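Local coordinates for protein lipase C (Serratia marcescens, PDB 5NEN) that probably bridges the inner membrane transporter and the outer membrane channel, as the membrane fusion protein of a type I secretion system that exports lipase, at residues A[107-112]-A[130-135]; A[58-63]-A[283-288]; A[165-170]-A[214-219]; A[94-99]-A[249-254]. One frame throughout, in Å; residues are numbered along the deposited sequence.

Overall arrangement
The modelled chain is long and thin, and the four contacts are spread along it. Interactions 1, 3 and 4 all belong to the AprE-like alpha-helical hairpin. Interaction 2 lies in the small end region built by parts of the chain on both sides of the long helices. Interactions 1 and 4 touch, with centres about 12 Å apart: Q131 bonds to R98, and V109 and F111 pack on G97 and A94. Interaction 3 is farther out along the hairpin, with its centre about 53 Å from that of interaction 4. Interactions 2 and 3 are on opposite sides of the chain's centre, about 104 Å apart between centres. In sequence, interaction 2 encloses the other three.

Interaction 1: A[107-112]-A[130-135]; sequences SIVTFS and LQTQLF
T132 OG1 is held by a hydrogen bond to the carbonyl O of I128, one turn earlier in its own helix. Across the contact, the same oxygen lies in the plane of the F111 ring, at its edge, 3.5 Å from F111 CE2. V109 CG1 also comes close, 4.0 Å from T132 OG1. Next to this, F111 CZ is 4.0 Å from Q131 CB. The bend of Q131 at chi2 (-46°) carries the amide away from the ring, to where OE1 accepts a hydrogen bond from R98 NE. The F111 ring and the Q131 amide are nearly perpendicular, with planes 86° apart.

F135 closes the other end of the contact. Its ring lies beside the backbone of 107-109. The carbonyl O of S107 meets the ring edge in plane, 3.5 Å from F135 CE2. V109 CB is over one face, offset toward the rim, and 4.3 Å from F135 CD2. V109 CG2 lies over one face of the F111 ring, also offset toward the rim. V109 therefore sits between the two aromatic residues.

The loop 107-112 runs between helix 76-103 and helix 113-117 and lies along the start of helix 122-190. Q131 also touches A94 and T95 of helix 76-103, and F135 touches E102 there. L130, Q133 and L134 pack on G155, Q151 and G148 of the second subunit.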
loop_
_atom_site.group_PDB
_atom_site.type_symbol
_atom_site.label_atom_id
_atom_site.label_comp_id
_atom_site.label_asym_id
_atom_site.label_seq_id
_atom_site.Cartn_x
_atom_site.Cartn_y
_atom_site.Cartn_z
ATOM N N SER A 107 7.159 -15.049 -2.509
ATOM C CA SER A 107 6.060 -15.498 -1.653
ATOM C C SER A 107 6.321 -15.157 -0.195
ATOM O O SER A 107 5.398 -14.831 0.535
ATOM C CB SER A 107 5.855 -17.000 -1.789
ATOM O OG SER A 107 7.091 -17.689 -1.644
ATOM N N ILE A 108 7.582 -15.246 0.223
ATOM C CA ILE A 108 7.982 -14.966 1.600
ATOM C C ILE A 108 9.113 -13.939 1.637
ATOM O O ILE A 108 9.990 -13.932 0.771
ATOM C CB ILE A 108 8.415 -16.252 2.341
ATOM C CG1 ILE A 108 8.454 -16.012 3.845
ATOM C CG2 ILE A 108 9.789 -16.725 1.892
ATOM C CD1 ILE A 108 8.706 -17.262 4.643
ATOM N N VAL A 109 9.060 -13.036 2.611
ATOM C CA VAL A 109 10.132 -12.065 2.838
ATOM C C VAL A 109 11.353 -12.771 3.450
ATOM O O VAL A 109 11.217 -13.668 4.290
ATOM C CB VAL A 109 9.650 -10.901 3.744
ATOM C CG1 VAL A 109 9.673 -11.303 5.201
ATOM C CG2 VAL A 109 10.486 -9.670 3.539
ATOM N N THR A 110 12.544 -12.413 2.980
ATOM C CA THR A 110 13.776 -12.990 3.514
ATOM C C THR A 110 14.776 -11.901 3.901
ATOM O O THR A 110 15.259 -11.153 3.043
ATOM C CB THR A 110 14.406 -13.947 2.489
ATOM O OG1 THR A 110 13.501 -15.028 2.275
ATOM C CG2 THR A 110 15.775 -14.492 2.956
ATOM N N PHE A 111 15.087 -11.828 5.192
ATOM C CA PHE A 111 15.877 -10.736 5.751
ATOM C C PHE A 111 17.393 -10.929 5.735
ATOM O O PHE A 111 17.892 -12.051 5.757
ATOM C CB PHE A 111 15.446 -10.506 7.180
ATOM C CG PHE A 111 14.045 -9.990 7.324
ATOM C CD1 PHE A 111 13.747 -8.655 7.076
ATOM C CD2 PHE A 111 13.020 -10.847 7.706
ATOM C CE1 PHE A 111 12.440 -8.174 7.211
ATOM C CE2 PHE A 111 11.724 -10.377 7.855
ATOM C CZ PHE A 111 11.429 -9.040 7.600
ATOM N N SER A 112 18.113 -9.812 5.755
ATOM C CA SER A 112 19.569 -9.810 5.662
ATOM C C SER A 112 20.177 -10.622 6.784
ATOM O O SER A 112 19.687 -10.617 7.905
ATOM C CB SER A 112 20.091 -8.371 5.713
ATOM O OG SER A 112 21.454 -8.283 5.361
ATOM N N LEU A 130 7.125 -6.460 12.476
ATOM C CA LEU A 130 6.291 -5.439 11.826
ATOM C C LEU A 130 6.407 -5.497 10.314
ATOM O O LEU A 130 5.421 -5.342 9.616
ATOM C CB LEU A 130 6.647 -4.026 12.319
ATOM C CG LEU A 130 5.538 -2.969 12.197
ATOM C CD1 LEU A 130 5.686 -1.818 13.190
ATOM C CD2 LEU A 130 5.555 -2.408 10.806
ATOM N N GLN A 131 7.626 -5.675 9.817
ATOM C CA GLN A 131 7.867 -5.710 8.385
ATOM C C GLN A 131 7.217 -6.953 7.798
ATOM O O GLN A 131 6.609 -6.900 6.734
ATOM C CB GLN A 131 9.356 -5.703 8.097
ATOM C CG GLN A 131 9.942 -4.305 8.078
ATOM C CD GLN A 131 9.131 -3.307 7.286
ATOM O OE1 GLN A 131 8.805 -3.530 6.115
ATOM N NE2 GLN A 131 8.833 -2.176 7.902
ATOM N N THR A 132 7.341 -8.079 8.487
ATOM C CA THR A 132 6.690 -9.296 8.019
ATOM C C THR A 132 5.174 -9.114 7.972
ATOM O O THR A 132 4.501 -9.573 7.038
ATOM C CB THR A 132 7.009 -10.485 8.896
ATOM O OG1 THR A 132 8.433 -10.652 8.971
ATOM C CG2 THR A 132 6.412 -11.707 8.285
ATOM N N GLN A 133 4.649 -8.430 8.987
ATOM C CA GLN A 133 3.232 -8.124 9.057
ATOM C C GLN A 133 2.869 -7.306 7.818
ATOM O O GLN A 133 2.148 -7.765 6.933
ATOM C CB GLN A 133 2.928 -7.346 10.346
ATOM C CG GLN A 133 1.641 -7.695 11.112
ATOM C CD GLN A 133 1.685 -7.296 12.609
ATOM O OE1 GLN A 133 2.465 -6.441 13.025
ATOM N NE2 GLN A 133 0.813 -7.906 13.404
ATOM N N LEU A 134 3.482 -6.140 7.705
ATOM C CA LEU A 134 3.195 -5.189 6.639
ATOM C C LEU A 134 3.308 -5.869 5.274
ATOM O O LEU A 134 2.530 -5.563 4.359
ATOM C CB LEU A 134 4.138 -3.981 6.748
ATOM C CG LEU A 134 4.037 -2.843 5.723
ATOM C CD1 LEU A 134 2.604 -2.429 5.326
ATOM C CD2 LEU A 134 4.763 -1.649 6.261
ATOM N N PHE A 135 4.235 -6.817 5.147
ATOM C CA PHE A 135 4.343 -7.571 3.901
ATOM C C PHE A 135 3.095 -8.429 3.686
ATOM O O PHE A 135 2.410 -8.285 2.679
ATOM C CB PHE A 135 5.593 -8.426 3.900
ATOM C CG PHE A 135 5.725 -9.305 2.690
ATOM C CD1 PHE A 135 6.117 -8.771 1.469
ATOM C CD2 PHE A 135 5.502 -10.660 2.773
ATOM C CE1 PHE A 135 6.267 -9.579 0.349
ATOM C CE2 PHE A 135 5.654 -11.477 1.661
ATOM C CZ PHE A 135 6.031 -10.934 0.455
#

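Interaction 2: A[58-63]-A[283-288]; sequences VRDGDK and VGLNIF
V58 meets L285 through its backbone: V58 O is 3.9 Å from L285 CD2. The V58 side chain packs on L70, in its own part of the fold. The same methyl of L285 then reaches the next residue, with R59 CA 3.7 Å from L285 CD2. The R59 guanidinium turns from the leucine.

D60 carries most of the rest. The D60 and L285 side chains run antiparallel alongside each other. D60 OD1 faces the other methyl branch, L285 CD1, and is 3.5 Å from L285 CG. The leucine thus gives one methyl to the backbone of 58-59 and the other to the carboxylate. L285 CG stands beside its own backbone N (chi1 -49°), and from there the two branches spread over the loop. D60 OD1 also comes within 3.8 Å of V283 CA and of G284 N, too long for a hydrogen bond to that amide.

The contact joins the biotin-lipoyl like region to the loop between strands 282-283 and 299-303. V283 ends strand 282-283, pairs through its backbone with D302 of strand 299-303, and also touches V304. Two parts of the chain 220 residues apart thus meet at the surface.

The contact is small and exposed, and van der Waals contacts around one leucine make it. A carboxylate oxygen rests against one methyl and the CG of that leucine, with no salt bridge or hydrogen bond between the segments. The exposed aspartate probably remains at least partly hydrated.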
loop_
_atom_site.group_PDB
_atom_site.type_symbol
_atom_site.label_atom_id
_atom_site.label_comp_id
_atom_site.label_asym_id
_atom_site.label_seq_id
_atom_site.Cartn_x
_atom_site.Cartn_y
_atom_site.Cartn_z
ATOM N N VAL A 58 49.685 3.023 30.709
ATOM C CA VAL A 58 51.135 3.242 30.630
ATOM C C VAL A 58 51.634 4.303 31.632
ATOM O O VAL A 58 50.861 5.134 32.113
ATOM C CB VAL A 58 51.552 3.650 29.175
ATOM C CG1 VAL A 58 53.057 3.593 28.989
ATOM C CG2 VAL A 58 50.905 2.733 28.157
ATOM N N ARG A 59 52.928 4.240 31.951
ATOM C CA ARG A 59 53.618 5.201 32.813
ATOM C C ARG A 59 55.084 5.182 32.412
ATOM O O ARG A 59 55.518 4.231 31.759
ATOM C CB ARG A 59 53.447 4.824 34.278
ATOM C CG ARG A 59 53.274 3.332 34.414
ATOM C CD ARG A 59 52.510 2.938 35.626
ATOM N NE ARG A 59 51.950 1.603 35.453
ATOM C CZ ARG A 59 51.146 1.039 36.339
ATOM N NH1 ARG A 59 50.834 1.705 37.437
ATOM N NH2 ARG A 59 50.659 -0.172 36.129
ATOM N N ASP A 60 55.836 6.218 32.784
ATOM C CA ASP A 60 57.252 6.328 32.412
ATOM C C ASP A 60 58.051 5.045 32.648
ATOM O O ASP A 60 57.705 4.237 33.511
ATOM C CB ASP A 60 57.918 7.482 33.171
ATOM C CG ASP A 60 57.709 8.828 32.501
ATOM O OD1 ASP A 60 56.984 8.876 31.479
ATOM O OD2 ASP A 60 58.273 9.831 33.006
ATOM N N GLY A 61 59.116 4.874 31.865
ATOM C CA GLY A 61 60.017 3.737 31.984
ATOM C C GLY A 61 59.425 2.415 31.528
ATOM O O GLY A 61 59.776 1.358 32.055
ATOM N N ASP A 62 58.542 2.472 30.534
ATOM C CA ASP A 62 57.779 1.303 30.101
ATOM C C ASP A 62 57.725 1.253 28.566
ATOM O O ASP A 62 57.084 2.093 27.937
ATOM C CB ASP A 62 56.369 1.356 30.715
ATOM C CG ASP A 62 55.606 0.045 30.590
ATOM O OD1 ASP A 62 56.224 -0.989 30.242
ATOM O OD2 ASP A 62 54.379 0.058 30.856
ATOM N N LYS A 63 58.405 0.274 27.971
ATOM C CA LYS A 63 58.567 0.195 26.512
ATOM C C LYS A 63 57.250 -0.014 25.760
ATOM O O LYS A 63 56.214 -0.250 26.373
ATOM C CB LYS A 63 59.548 -0.930 26.156
ATOM N N VAL A 283 57.778 8.828 27.323
ATOM C CA VAL A 283 58.206 9.994 28.077
ATOM C C VAL A 283 57.175 11.111 27.954
ATOM O O VAL A 283 56.587 11.324 26.883
ATOM C CB VAL A 283 59.613 10.486 27.602
ATOM C CG1 VAL A 283 59.612 11.970 27.245
ATOM C CG2 VAL A 283 60.672 10.189 28.663
ATOM N N GLY A 284 56.931 11.788 29.075
ATOM C CA GLY A 284 56.180 13.029 29.076
ATOM C C GLY A 284 54.756 12.962 29.590
ATOM O O GLY A 284 53.861 13.563 28.995
ATOM N N LEU A 285 54.545 12.252 30.697
ATOM C CA LEU A 285 53.221 12.174 31.309
ATOM C C LEU A 285 52.796 13.506 31.935
ATOM O O LEU A 285 53.627 14.236 32.484
ATOM C CB LEU A 285 53.167 11.101 32.408
ATOM C CG LEU A 285 53.663 9.664 32.274
ATOM C CD1 LEU A 285 54.603 9.358 33.438
ATOM C CD2 LEU A 285 52.500 8.691 32.226
ATOM N N ASN A 286 51.507 13.823 31.848
ATOM C CA ASN A 286 50.898 14.675 32.858
ATOM C C ASN A 286 50.362 13.692 33.891
ATOM O O ASN A 286 49.283 13.123 33.723
ATOM C CB ASN A 286 49.805 15.590 32.289
ATOM C CG ASN A 286 50.259 16.358 31.047
ATOM O OD1 ASN A 286 51.398 16.229 30.603
ATOM N ND2 ASN A 286 49.364 17.165 30.485
ATOM N N ILE A 287 51.165 13.482 34.933
ATOM C CA ILE A 287 51.049 12.363 35.876
ATOM C C ILE A 287 49.616 11.910 36.195
ATOM O O ILE A 287 49.321 10.710 36.200
ATOM C CB ILE A 287 51.797 12.712 37.208
ATOM C CG1 ILE A 287 51.269 11.883 38.381
ATOM C CG2 ILE A 287 51.700 14.205 37.523
ATOM N N PHE A 288 48.725 12.871 36.414
ATOM C CA PHE A 288 47.384 12.568 36.898
ATOM C C PHE A 288 46.275 13.238 36.106
ATOM O O PHE A 288 45.523 14.047 36.634
ATOM C CB PHE A 288 47.239 12.961 38.380
ATOM C CG PHE A 288 48.155 14.071 38.832
ATOM C CD1 PHE A 288 48.346 15.197 38.040
ATOM C CD2 PHE A 288 48.786 13.999 40.084
#

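Interaction 3: A[165-170]-A[214-219]; sequences DSRGNK and ETVGRI
R167 lies over the side of V216, and its guanidinium continues on to I219. The two helices are antiparallel arms of the long AprE-like alpha-helical hairpin. The axes of the short segments have a closest approach of 10.3 Å, and their N-to-C directions are 153° apart.

Two parts of R167 touch V216 CG2: CD and NH1, each 4.0 Å away. The R167 side chain crosses V216 obliquely. R167 CG is opposite its backbone N (chi1 169°). With the bend at chi3 (53°), the guanidinium runs on along helix 195-270 toward I219. R167 NH2 is then 4.2 Å from I219 CD1, with the two side chains nearly at right angles. Both methyls approach the guanidinium obliquely. The charge is not left to these apolar neighbours, since NH2 is also hydrogen-bonded to Q164 OE1 in the preceding turn.

T215 fills the middle of the interface. Its CG2 is 4.3 Å from R167 CB, and its hydroxyl faces the other way, to K170.

Both helices meet the second subunit. E214 of helix 195-270 forms a salt bridge with K261 of the second subunit, and K170 of helix 122-190 packs on Q81 of that chain.

K170, extended beyond CG, reaches across to T215. Its ammonium group is shared between two hydroxyls of helix 195-270: NZ bonds to S211 OG, and gives a weak hydrogen bond of 3.2 Å to T215 OG1.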
loop_
_atom_site.group_PDB
_atom_site.type_symbol
_atom_site.label_atom_id
_atom_site.label_comp_id
_atom_site.label_asym_id
_atom_site.label_seq_id
_atom_site.Cartn_x
_atom_site.Cartn_y
_atom_site.Cartn_z
ATOM N N ASP A 165 -26.545 -15.468 -26.563
ATOM C CA ASP A 165 -27.622 -16.429 -26.736
ATOM C C ASP A 165 -28.878 -15.737 -27.257
ATOM O O ASP A 165 -29.535 -16.203 -28.206
ATOM C CB ASP A 165 -27.903 -17.180 -25.430
ATOM C CG ASP A 165 -26.763 -18.138 -25.048
ATOM O OD1 ASP A 165 -25.912 -18.463 -25.920
ATOM O OD2 ASP A 165 -26.733 -18.589 -23.878
ATOM N N SER A 166 -29.187 -14.600 -26.650
ATOM C CA SER A 166 -30.373 -13.873 -27.025
ATOM C C SER A 166 -30.225 -13.510 -28.498
ATOM O O SER A 166 -31.143 -13.753 -29.290
ATOM C CB SER A 166 -30.555 -12.642 -26.145
ATOM O OG SER A 166 -31.796 -12.009 -26.388
ATOM N N ARG A 167 -29.055 -12.993 -28.880
ATOM C CA ARG A 167 -28.864 -12.548 -30.262
ATOM C C ARG A 167 -29.048 -13.700 -31.229
ATOM O O ARG A 167 -29.644 -13.530 -32.293
ATOM C CB ARG A 167 -27.495 -11.919 -30.511
ATOM C CG ARG A 167 -27.262 -11.725 -32.013
ATOM C CD ARG A 167 -26.074 -10.856 -32.373
ATOM N NE ARG A 167 -24.824 -11.288 -31.747
ATOM C CZ ARG A 167 -23.615 -10.940 -32.178
ATOM N NH1 ARG A 167 -23.486 -10.157 -33.245
ATOM N NH2 ARG A 167 -22.532 -11.368 -31.540
ATOM N N GLY A 168 -28.535 -14.871 -30.870
ATOM C CA GLY A 168 -28.672 -16.020 -31.750
ATOM C C GLY A 168 -30.129 -16.326 -31.987
ATOM O O GLY A 168 -30.596 -16.418 -33.136
ATOM N N ASN A 169 -30.877 -16.401 -30.898
ATOM C CA ASN A 169 -32.287 -16.731 -31.024
ATOM C C ASN A 169 -33.017 -15.702 -31.868
ATOM O O ASN A 169 -33.849 -16.043 -32.721
ATOM C CB ASN A 169 -32.927 -16.835 -29.643
ATOM C CG ASN A 169 -32.455 -18.062 -28.891
ATOM O OD1 ASN A 169 -31.566 -18.784 -29.357
ATOM N ND2 ASN A 169 -33.017 -18.290 -27.713
ATOM N N LYS A 170 -32.651 -14.447 -31.684
ATOM C CA LYS A 170 -33.238 -13.391 -32.481
ATOM C C LYS A 170 -32.890 -13.544 -33.968
ATOM O O LYS A 170 -33.715 -13.227 -34.828
ATOM C CB LYS A 170 -32.807 -12.022 -31.948
ATOM C CG LYS A 170 -33.631 -11.516 -30.772
ATOM C CD LYS A 170 -32.935 -10.381 -30.058
ATOM C CE LYS A 170 -33.675 -10.019 -28.787
ATOM N NZ LYS A 170 -33.026 -8.881 -28.064
ATOM N N GLU A 214 -30.129 -3.253 -30.414
ATOM C CA GLU A 214 -30.078 -2.797 -29.027
ATOM C C GLU A 214 -29.144 -3.710 -28.242
ATOM O O GLU A 214 -28.182 -3.268 -27.578
ATOM C CB GLU A 214 -31.457 -2.809 -28.403
ATOM C CG GLU A 214 -31.673 -1.764 -27.342
ATOM C CD GLU A 214 -33.110 -1.774 -26.873
ATOM O OE1 GLU A 214 -33.502 -2.741 -26.180
ATOM O OE2 GLU A 214 -33.859 -0.834 -27.230
ATOM N N THR A 215 -29.399 -5.005 -28.392
ATOM C CA THR A 215 -28.588 -6.021 -27.734
ATOM C C THR A 215 -27.100 -5.926 -28.098
ATOM O O THR A 215 -26.242 -5.957 -27.214
ATOM C CB THR A 215 -29.122 -7.424 -28.077
ATOM O OG1 THR A 215 -30.196 -7.752 -27.182
ATOM C CG2 THR A 215 -28.029 -8.462 -27.967
ATOM N N VAL A 216 -26.798 -5.773 -29.381
ATOM C CA VAL A 216 -25.413 -5.615 -29.818
ATOM C C VAL A 216 -24.782 -4.362 -29.228
ATOM O O VAL A 216 -23.607 -4.370 -28.875
ATOM C CB VAL A 216 -25.288 -5.556 -31.341
ATOM C CG1 VAL A 216 -23.948 -4.950 -31.734
ATOM C CG2 VAL A 216 -25.444 -6.956 -31.933
ATOM N N GLY A 217 -25.555 -3.286 -29.120
ATOM C CA GLY A 217 -24.998 -2.059 -28.593
ATOM C C GLY A 217 -24.505 -2.409 -27.213
ATOM O O GLY A 217 -23.353 -2.109 -26.845
ATOM N N ARG A 218 -25.338 -3.145 -26.486
ATOM C CA ARG A 218 -24.945 -3.536 -25.139
ATOM C C ARG A 218 -23.686 -4.398 -25.169
ATOM O O ARG A 218 -22.767 -4.196 -24.362
ATOM C CB ARG A 218 -26.077 -4.274 -24.425
ATOM C CG ARG A 218 -27.132 -3.349 -23.883
ATOM C CD ARG A 218 -27.958 -4.035 -22.818
ATOM N NE ARG A 218 -29.194 -4.616 -23.325
ATOM C CZ ARG A 218 -30.383 -4.035 -23.214
ATOM N NH1 ARG A 218 -30.493 -2.850 -22.620
ATOM N NH2 ARG A 218 -31.463 -4.635 -23.698
ATOM N N ILE A 219 -23.634 -5.330 -26.116
ATOM C CA ILE A 219 -22.495 -6.227 -26.224
ATOM C C ILE A 219 -21.215 -5.429 -26.427
ATOM O O ILE A 219 -20.242 -5.627 -25.718
ATOM C CB ILE A 219 -22.660 -7.255 -27.392
ATOM C CG1 ILE A 219 -23.439 -8.472 -26.953
ATOM C CG2 ILE A 219 -21.335 -7.785 -27.884
ATOM C CD1 ILE A 219 -23.807 -9.347 -28.108
#

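Interaction 4: A[94-99]-A[249-254]; sequences ATEGRL and AQTQMD
The E96 carboxylate has T251 CG2 and Q252 CG on opposite sides of its plane, neither squarely over a face. E96 OE2 is the oxygen nearest to both, 3.7 Å from T251 CG2 and 3.9 Å from Q252 CG. The amide plane of Q252 is perpendicular to the carboxylate, and the two side chains cross at about a right angle.

T251 is the centre of the contact. Its methyl and its hydroxyl face different neighbours. CG2 rests on the stem of E96, 3.5 Å from E96 CB. OG1 is 3.5 Å from T95 CG2 and 4.0 Å from L99 CD1. With chi1 at -165° and an extended chain beyond, E96 lays its aliphatic part along T251 before the carboxylate reaches Q252.

The surroundings extend the same packing. E96 and L99 also touch L248, and E96 touches A255, all on helix 195-270. Helix 122-190 also packs on helix 76-103, where A94 meets I127 and R98 meets L134.

The segment axes have a closest approach of 9.7 Å, with N-to-C directions 150° apart. This is antiparallel helix packing, part of the long alpha-helical hairpin of the AprE-like family.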
loop_
_atom_site.group_PDB
_atom_site.type_symbol
_atom_site.label_atom_id
_atom_site.label_comp_id
_atom_site.label_asym_id
_atom_site.label_seq_id
_atom_site.Cartn_x
_atom_site.Cartn_y
_atom_site.Cartn_z
ATOM N N ALA A 94 15.380 -4.075 7.552
ATOM C CA ALA A 94 14.125 -4.800 7.562
ATOM C C ALA A 94 13.299 -4.364 6.363
ATOM O O ALA A 94 12.912 -5.181 5.499
ATOM C CB ALA A 94 13.366 -4.539 8.857
ATOM N N THR A 95 13.112 -3.055 6.262
ATOM C CA THR A 95 12.296 -2.521 5.186
ATOM C C THR A 95 12.727 -2.932 3.793
ATOM O O THR A 95 11.915 -3.264 2.937
ATOM C CB THR A 95 12.295 -1.030 5.286
ATOM O OG1 THR A 95 11.494 -0.693 6.424
ATOM C CG2 THR A 95 11.707 -0.376 4.018
ATOM N N GLU A 96 14.028 -2.954 3.606
ATOM C CA GLU A 96 14.644 -3.280 2.347
ATOM C C GLU A 96 14.406 -4.751 2.007
ATOM O O GLU A 96 14.206 -5.105 0.843
ATOM C CB GLU A 96 16.127 -2.970 2.435
ATOM C CG GLU A 96 16.800 -2.920 1.135
ATOM C CD GLU A 96 18.259 -2.598 1.284
ATOM O OE1 GLU A 96 19.007 -3.419 1.864
ATOM O OE2 GLU A 96 18.647 -1.487 0.875
ATOM N N GLY A 97 14.438 -5.608 3.024
ATOM C CA GLY A 97 14.140 -7.013 2.798
ATOM C C GLY A 97 12.720 -7.100 2.272
ATOM O O GLY A 97 12.418 -7.848 1.300
ATOM N N ARG A 98 11.836 -6.301 2.879
ATOM C CA ARG A 98 10.434 -6.342 2.447
ATOM C C ARG A 98 10.287 -5.853 1.019
ATOM O O ARG A 98 9.681 -6.529 0.191
ATOM C CB ARG A 98 9.518 -5.534 3.366
ATOM C CG ARG A 98 8.168 -5.233 2.751
ATOM C CD ARG A 98 7.230 -4.570 3.769
ATOM N NE ARG A 98 7.493 -3.138 3.951
ATOM C CZ ARG A 98 7.115 -2.189 3.101
ATOM N NH1 ARG A 98 6.480 -2.494 1.970
ATOM N NH2 ARG A 98 7.399 -0.928 3.367
ATOM N N LEU A 99 10.854 -4.694 0.714
ATOM C CA LEU A 99 10.683 -4.148 -0.618
ATOM C C LEU A 99 11.252 -5.081 -1.687
ATOM O O LEU A 99 10.605 -5.290 -2.686
ATOM C CB LEU A 99 11.320 -2.765 -0.720
ATOM C CG LEU A 99 10.449 -1.802 0.080
ATOM C CD1 LEU A 99 10.928 -0.377 -0.014
ATOM C CD2 LEU A 99 9.028 -1.905 -0.399
ATOM N N ALA A 249 14.287 2.505 -3.927
ATOM C CA ALA A 249 15.386 3.411 -4.211
ATOM C C ALA A 249 15.639 4.281 -2.979
ATOM O O ALA A 249 16.801 4.517 -2.587
ATOM C CB ALA A 249 15.091 4.260 -5.421
ATOM N N GLN A 250 14.541 4.717 -2.359
ATOM C CA GLN A 250 14.619 5.560 -1.173
ATOM C C GLN A 250 15.356 4.847 -0.053
ATOM O O GLN A 250 16.293 5.368 0.579
ATOM C CB GLN A 250 13.235 5.946 -0.689
ATOM C CG GLN A 250 13.276 7.081 0.279
ATOM C CD GLN A 250 14.297 8.131 -0.142
ATOM O OE1 GLN A 250 14.147 8.764 -1.185
ATOM N NE2 GLN A 250 15.321 8.342 0.682
ATOM N N THR A 251 14.931 3.623 0.169
ATOM C CA THR A 251 15.553 2.821 1.187
ATOM C C THR A 251 17.032 2.621 0.906
ATOM O O THR A 251 17.820 2.693 1.816
ATOM C CB THR A 251 14.836 1.505 1.307
ATOM O OG1 THR A 251 13.639 1.727 2.068
ATOM C CG2 THR A 251 15.707 0.483 2.028
ATOM N N GLN A 252 17.415 2.419 -0.349
ATOM C CA GLN A 252 18.814 2.180 -0.655
ATOM C C GLN A 252 19.612 3.410 -0.335
ATOM O O GLN A 252 20.732 3.318 0.187
ATOM C CB GLN A 252 19.037 1.817 -2.125
ATOM C CG GLN A 252 18.575 0.442 -2.505
ATOM C CD GLN A 252 19.400 -0.127 -3.640
ATOM O OE1 GLN A 252 20.627 -0.182 -3.552
ATOM N NE2 GLN A 252 18.739 -0.566 -4.703
ATOM N N MET A 253 19.037 4.564 -0.668
ATOM C CA MET A 253 19.704 5.819 -0.378
ATOM C C MET A 253 19.936 5.897 1.121
ATOM O O MET A 253 21.045 6.170 1.576
ATOM C CB MET A 253 18.877 7.001 -0.876
ATOM C CG MET A 253 19.178 7.401 -2.327
ATOM S SD MET A 253 18.056 8.661 -3.009
ATOM C CE MET A 253 16.583 7.664 -3.299
ATOM N N ASP A 254 18.897 5.578 1.883
ATOM C CA ASP A 254 18.989 5.644 3.323
ATOM C C ASP A 254 20.018 4.671 3.873
ATOM O O ASP A 254 20.840 5.025 4.711
ATOM C CB ASP A 254 17.615 5.366 3.908
ATOM C CG ASP A 254 16.620 6.409 3.496
ATOM O OD1 ASP A 254 17.066 7.392 2.864
ATOM O OD2 ASP A 254 15.411 6.251 3.748
#